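Local coordinates for protein pyruvate formate-lyase 2 (Archaeoglobus fulgidus, PDB 2F3O) that is of unknown function but belongs to the glycyl radical enzymes and probably acts as a lyase through an organic radical, at residues Leu19-Cys24 with Ala108-Glu113; Arg372-Ser377 with Phe399-Ala404. All blocks are in the same frame, centred on the assembly; numbering follows the deposited sequence.

Contact 1: Leu19-Cys24 with Ala108-Glu113; sequences LSVERC and AKVLRE
L111, on helix 105-119, pushes the fork of its side chain against V21 and L19 and gives up more surface to this contact than any other residue. Its two methyl groups divide the work. L111 CD1 meets L19 CD2 at 3.9 Å, the two leucines reaching toward each other tip to tip. L111 CD1 and L111 CD2 both lie 3.8 Å from V21 CG2, which is thus set into the fork of the leucine. L111 CD2 is also 4.3 Å from C24 SG, in the first turn of helix 22-34. The reach depends on the torsions of L111: CG stands anti to the carbonyl carbon (chi1 -69°), and the extended second torsion carries the branch across to the other segment. V21 occupies the N-cap position of helix 22-34, and its second methyl makes a looser approach, V21 CG1 to V110 CG1 at 4.4 Å. Cutting L111 back to an alanine is likely to open a gap, leaving V21 CG2, the end of L19 and C24 SG without their common partner. Beyond the pair, I86 and I87 of helix 83-87 add to the apolar packing by touching L19 and L111 respectively, while C24 also leans on I115. The polar side chains nearby find partners away from this interface: S20 OG bonds to E22 OE1, and R23 forms a salt bridge with E80. With only apolar carbons and a cysteine sulfur meeting across it, the contact relies on shape and burial, joining the start of one helix to the flank of another without any directional bond.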
loop_
_atom_site.group_PDB
_atom_site.type_symbol
_atom_site.label_atom_id
_atom_site.label_comp_id
_atom_site.label_asym_id
_atom_site.label_seq_id
_atom_site.Cartn_x
_atom_site.Cartn_y
_atom_site.Cartn_z
ATOM N N LEU A 19 -6.680 -5.670 -49.276
ATOM C CA LEU A 19 -7.071 -4.922 -48.104
ATOM C C LEU A 19 -8.378 -5.513 -47.557
ATOM O O LEU A 19 -9.437 -5.364 -48.161
ATOM C CB LEU A 19 -7.252 -3.461 -48.452
ATOM C CG LEU A 19 -7.512 -2.662 -47.192
ATOM C CD1 LEU A 19 -6.247 -2.641 -46.343
ATOM C CD2 LEU A 19 -7.964 -1.266 -47.533
ATOM N N SER A 20 -8.282 -6.207 -46.425
ATOM C CA SER A 20 -9.435 -6.872 -45.803
ATOM C C SER A 20 -10.260 -5.924 -44.930
ATOM O O SER A 20 -9.740 -4.981 -44.353
ATOM C CB SER A 20 -8.988 -8.082 -44.994
ATOM O OG SER A 20 -10.038 -8.547 -44.185
ATOM N N VAL A 21 -11.551 -6.172 -44.822
ATOM C CA VAL A 21 -12.419 -5.136 -44.323
ATOM C C VAL A 21 -13.444 -5.664 -43.316
ATOM O O VAL A 21 -13.973 -4.919 -42.499
ATOM C CB VAL A 21 -13.041 -4.413 -45.535
ATOM C CG1 VAL A 21 -14.527 -4.221 -45.414
ATOM C CG2 VAL A 21 -12.328 -3.117 -45.782
ATOM N N GLU A 22 -13.660 -6.976 -43.341
ATOM C CA GLU A 22 -14.714 -7.631 -42.552
ATOM C C GLU A 22 -14.551 -7.489 -41.032
ATOM O O GLU A 22 -15.541 -7.301 -40.318
ATOM C CB GLU A 22 -14.852 -9.112 -42.941
ATOM C CG GLU A 22 -15.196 -9.372 -44.415
ATOM C CD GLU A 22 -13.962 -9.425 -45.326
ATOM O OE1 GLU A 22 -12.829 -9.293 -44.805
ATOM O OE2 GLU A 22 -14.116 -9.596 -46.558
ATOM N N ARG A 23 -13.316 -7.576 -40.542
ATOM C CA ARG A 23 -13.053 -7.295 -39.136
ATOM C C ARG A 23 -13.349 -5.824 -38.857
ATOM O O ARG A 23 -14.056 -5.500 -37.914
ATOM C CB ARG A 23 -11.609 -7.646 -38.750
ATOM C CG ARG A 23 -11.298 -7.477 -37.257
ATOM C CD ARG A 23 -10.771 -6.095 -36.952
ATOM N NE ARG A 23 -10.730 -5.807 -35.536
ATOM C CZ ARG A 23 -10.567 -4.593 -35.022
ATOM N NH1 ARG A 23 -10.424 -3.527 -35.801
ATOM N NH2 ARG A 23 -10.517 -4.445 -33.716
ATOM N N CYS A 24 -12.814 -4.949 -39.695
ATOM C CA CYS A 24 -12.974 -3.524 -39.515
ATOM C C CYS A 24 -14.435 -3.093 -39.417
ATOM O O CYS A 24 -14.801 -2.306 -38.548
ATOM C CB CYS A 24 -12.302 -2.801 -40.668
ATOM S SG CYS A 24 -12.374 -1.043 -40.498
ATOM N N ALA A 108 -14.455 -0.055 -50.639
ATOM C CA ALA A 108 -13.678 1.190 -50.580
ATOM C C ALA A 108 -14.598 2.357 -50.261
ATOM O O ALA A 108 -14.177 3.362 -49.704
ATOM C CB ALA A 108 -12.985 1.445 -51.885
ATOM N N LYS A 109 -15.862 2.211 -50.646
ATOM C CA LYS A 109 -16.890 3.209 -50.396
ATOM C C LYS A 109 -17.319 3.081 -48.941
ATOM O O LYS A 109 -17.645 4.073 -48.288
ATOM C CB LYS A 109 -18.092 2.964 -51.325
ATOM C CG LYS A 109 -18.988 4.179 -51.587
ATOM C CD LYS A 109 -20.429 3.741 -51.919
ATOM C CE LYS A 109 -21.295 4.887 -52.469
ATOM N NZ LYS A 109 -22.738 4.582 -52.273
ATOM N N VAL A 110 -17.307 1.850 -48.432
ATOM C CA VAL A 110 -17.686 1.610 -47.048
ATOM C C VAL A 110 -16.625 2.180 -46.082
ATOM O O VAL A 110 -16.964 2.670 -45.012
ATOM C CB VAL A 110 -18.053 0.111 -46.788
ATOM C CG1 VAL A 110 -17.036 -0.597 -45.917
ATOM C CG2 VAL A 110 -19.406 0.015 -46.134
ATOM N N LEU A 111 -15.354 2.179 -46.492
ATOM C CA LEU A 111 -14.296 2.740 -45.663
ATOM C C LEU A 111 -14.363 4.253 -45.622
ATOM O O LEU A 111 -14.225 4.845 -44.569
ATOM C CB LEU A 111 -12.927 2.305 -46.163
ATOM C CG LEU A 111 -12.633 0.824 -45.976
ATOM C CD1 LEU A 111 -11.302 0.468 -46.586
ATOM C CD2 LEU A 111 -12.654 0.475 -44.522
ATOM N N ARG A 112 -14.613 4.870 -46.771
ATOM C CA ARG A 112 -14.467 6.318 -46.925
ATOM C C ARG A 112 -15.595 7.150 -46.349
ATOM O O ARG A 112 -15.402 8.328 -46.082
ATOM C CB ARG A 112 -14.298 6.690 -48.396
ATOM C CG ARG A 112 -12.878 6.680 -48.871
ATOM C CD ARG A 112 -12.738 7.611 -50.051
ATOM N NE ARG A 112 -11.624 7.254 -50.923
ATOM C CZ ARG A 112 -11.696 6.341 -51.887
ATOM N NH1 ARG A 112 -12.828 5.674 -52.102
ATOM N NH2 ARG A 112 -10.632 6.091 -52.635
ATOM N N GLU A 113 -16.766 6.555 -46.174
ATOM C CA GLU A 113 -17.917 7.335 -45.748
ATOM C C GLU A 113 -18.750 6.614 -44.685
ATOM O O GLU A 113 -19.771 7.121 -44.216
ATOM C CB GLU A 113 -18.772 7.719 -46.951
ATOM C CG GLU A 113 -19.610 6.580 -47.472
ATOM C CD GLU A 113 -19.918 6.716 -48.939
ATOM O OE1 GLU A 113 -19.223 7.503 -49.628
ATOM O OE2 GLU A 113 -20.856 6.022 -49.395
#

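Contact 2: Arg372-Ser377 with Phe399-Ala404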
loop_
_atom_site.group_PDB
_atom_site.type_symbol
_atom_site.label_atom_id
_atom_site.label_comp_id
_atom_site.label_asym_id
_atom_site.label_seq_id
_atom_site.Cartn_x
_atom_site.Cartn_y
_atom_site.Cartn_z
ATOM N N ARG A 372 17.162 -19.841 -29.576
ATOM C CA ARG A 372 18.022 -19.649 -28.425
ATOM C C ARG A 372 19.129 -20.712 -28.408
ATOM O O ARG A 372 18.868 -21.925 -28.468
ATOM C CB ARG A 372 17.208 -19.731 -27.131
ATOM C CG ARG A 372 16.377 -18.507 -26.780
ATOM C CD ARG A 372 15.619 -18.720 -25.454
ATOM N NE ARG A 372 16.491 -19.219 -24.393
ATOM C CZ ARG A 372 16.125 -19.399 -23.127
ATOM N NH1 ARG A 372 14.897 -19.085 -22.748
ATOM N NH2 ARG A 372 16.993 -19.866 -22.233
ATOM N N ILE A 373 20.373 -20.252 -28.351
ATOM C CA ILE A 373 21.489 -21.154 -28.143
ATOM C C ILE A 373 22.362 -20.641 -27.021
ATOM O O ILE A 373 22.336 -19.445 -26.681
ATOM C CB ILE A 373 22.355 -21.306 -29.389
ATOM C CG1 ILE A 373 22.678 -19.956 -29.986
ATOM C CG2 ILE A 373 21.656 -22.136 -30.450
ATOM C CD1 ILE A 373 23.323 -20.099 -31.320
ATOM N N ASN A 374 23.137 -21.553 -26.448
ATOM C CA ASN A 374 24.018 -21.232 -25.332
ATOM C C ASN A 374 25.215 -22.155 -25.344
ATOM O O ASN A 374 25.364 -22.975 -26.249
ATOM C CB ASN A 374 23.279 -21.348 -23.993
ATOM C CG ASN A 374 22.507 -22.654 -23.849
ATOM O OD1 ASN A 374 23.088 -23.723 -23.736
ATOM N ND2 ASN A 374 21.196 -22.561 -23.831
ATOM N N LYS A 375 26.044 -22.062 -24.314
ATOM C CA LYS A 375 27.251 -22.871 -24.265
ATOM C C LYS A 375 27.013 -24.372 -24.029
ATOM O O LYS A 375 27.949 -25.166 -24.098
ATOM C CB LYS A 375 28.257 -22.288 -23.265
ATOM C CG LYS A 375 28.888 -21.009 -23.783
ATOM C CD LYS A 375 30.196 -20.669 -23.084
ATOM C CE LYS A 375 30.774 -19.361 -23.632
ATOM N NZ LYS A 375 31.717 -18.680 -22.683
ATOM N N GLY A 376 25.771 -24.762 -23.782
ATOM C CA GLY A 376 25.473 -26.153 -23.541
ATOM C C GLY A 376 24.555 -26.756 -24.582
ATOM O O GLY A 376 24.003 -27.845 -24.363
ATOM N N SER A 377 24.375 -26.055 -25.704
ATOM C CA SER A 377 23.529 -26.556 -26.799
ATOM C C SER A 377 24.189 -27.783 -27.450
ATOM O O SER A 377 25.413 -27.816 -27.548
ATOM C CB SER A 377 23.310 -25.457 -27.836
ATOM O OG SER A 377 22.683 -24.326 -27.268
ATOM N N PHE A 399 19.851 -16.238 -30.797
ATOM C CA PHE A 399 19.826 -15.490 -29.547
ATOM C C PHE A 399 20.717 -16.180 -28.523
ATOM O O PHE A 399 20.565 -17.375 -28.249
ATOM C CB PHE A 399 18.397 -15.402 -29.021
ATOM C CG PHE A 399 17.503 -14.494 -29.825
ATOM C CD1 PHE A 399 16.923 -14.924 -31.001
ATOM C CD2 PHE A 399 17.232 -13.214 -29.388
ATOM C CE1 PHE A 399 16.120 -14.079 -31.727
ATOM C CE2 PHE A 399 16.415 -12.377 -30.107
ATOM C CZ PHE A 399 15.857 -12.809 -31.274
ATOM N N PHE A 400 21.652 -15.431 -27.954
ATOM C CA PHE A 400 22.654 -16.022 -27.072
ATOM C C PHE A 400 22.265 -15.856 -25.613
ATOM O O PHE A 400 22.198 -14.732 -25.120
ATOM C CB PHE A 400 24.037 -15.451 -27.401
ATOM C CG PHE A 400 24.473 -15.748 -28.822
ATOM C CD1 PHE A 400 24.281 -14.823 -29.838
ATOM C CD2 PHE A 400 25.015 -16.987 -29.154
ATOM C CE1 PHE A 400 24.640 -15.114 -31.148
ATOM C CE2 PHE A 400 25.382 -17.276 -30.472
ATOM C CZ PHE A 400 25.191 -16.338 -31.464
ATOM N N ASP A 401 21.986 -16.980 -24.952
ATOM C CA ASP A 401 21.391 -16.995 -23.610
ATOM C C ASP A 401 22.146 -16.211 -22.543
ATOM O O ASP A 401 21.553 -15.471 -21.774
ATOM C CB ASP A 401 21.218 -18.428 -23.118
ATOM C CG ASP A 401 19.987 -19.077 -23.662
ATOM O OD1 ASP A 401 19.194 -18.375 -24.315
ATOM O OD2 ASP A 401 19.801 -20.283 -23.424
ATOM N N ASP A 402 23.453 -16.402 -22.504
ATOM C CA ASP A 402 24.338 -15.673 -21.619
ATOM C C ASP A 402 24.085 -14.154 -21.578
ATOM O O ASP A 402 23.858 -13.612 -20.509
ATOM C CB ASP A 402 25.775 -15.944 -22.040
ATOM C CG ASP A 402 26.764 -15.618 -20.959
ATOM O OD1 ASP A 402 27.097 -16.572 -20.218
ATOM O OD2 ASP A 402 27.190 -14.427 -20.846
ATOM N N ALA A 403 24.103 -13.486 -22.729
ATOM C CA ALA A 403 23.933 -12.030 -22.796
ATOM C C ALA A 403 22.513 -11.603 -22.514
ATOM O O ALA A 403 22.278 -10.511 -22.000
ATOM C CB ALA A 403 24.336 -11.498 -24.179
ATOM N N ALA A 404 21.575 -12.461 -22.892
ATOM C CA ALA A 404 20.158 -12.163 -22.787
ATOM C C ALA A 404 19.653 -12.253 -21.352
ATOM O O ALA A 404 18.888 -11.401 -20.926
ATOM C CB ALA A 404 19.360 -13.079 -23.696
#
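The guanidinium of R372 holds both carboxylate oxygens of D401, through NE and NH2. R372 NE lies 2.8 Å from D401 OD1, a bent bond that meets the oxygen on its syn side. The bond from R372 NH2 to D401 OD2, 3.1 Å, is straighter at 168° and lies in the guanidinium plane. A bend at the third torsion of R372 (chi3 49°) brings both nitrogens to the carboxylate, the two flat groups standing 75° apart. R372 NH2 sits over one face of the carboxylate and N374 ND2 over the other, donating to the same D401 OD2 at 2.7 Å. On the other side of the sheet, I373 CD1 packs 3.6 Å from F400 CE2, the side chains lying alongside each other.

The backbone sets this register: I373 N bonds to F399 O at 2.9 Å, and D401 N to I373 O at 3.0 Å. An Asx turn, N374 OD1 accepting from G376 N, steadies the amide that reaches D401. Further out, Y421 OH bonds to D401 OD1; R372 NH1 donates to Y421 O, and R372 NH2 also to L419 O. Parallel strands 368-373 and 396-400, joined through helix 379-390, make this a beta-alpha-beta unit, with the carboxylate bound where the second strand turns into helix 401-410.

Both contacts are buried, yet they illustrate two ways of holding a chain together. Contact 1, its centre about 26 Å from that of the chain, sets a helix start against the side of a second helix through apolar groups alone. Contact 2, its centre about 20 Å from that of the chain and on the opposite side, joins adjacent strands of a mixed sheet, and there backbone bonds fix the register while an ion pair and an amide tie down the strand ends. The two share no helix or strand. The nearest atoms of contact 1 and contact 2 are about 28 Å apart, and the segments of contact 1 both precede those of contact 2 in the chain.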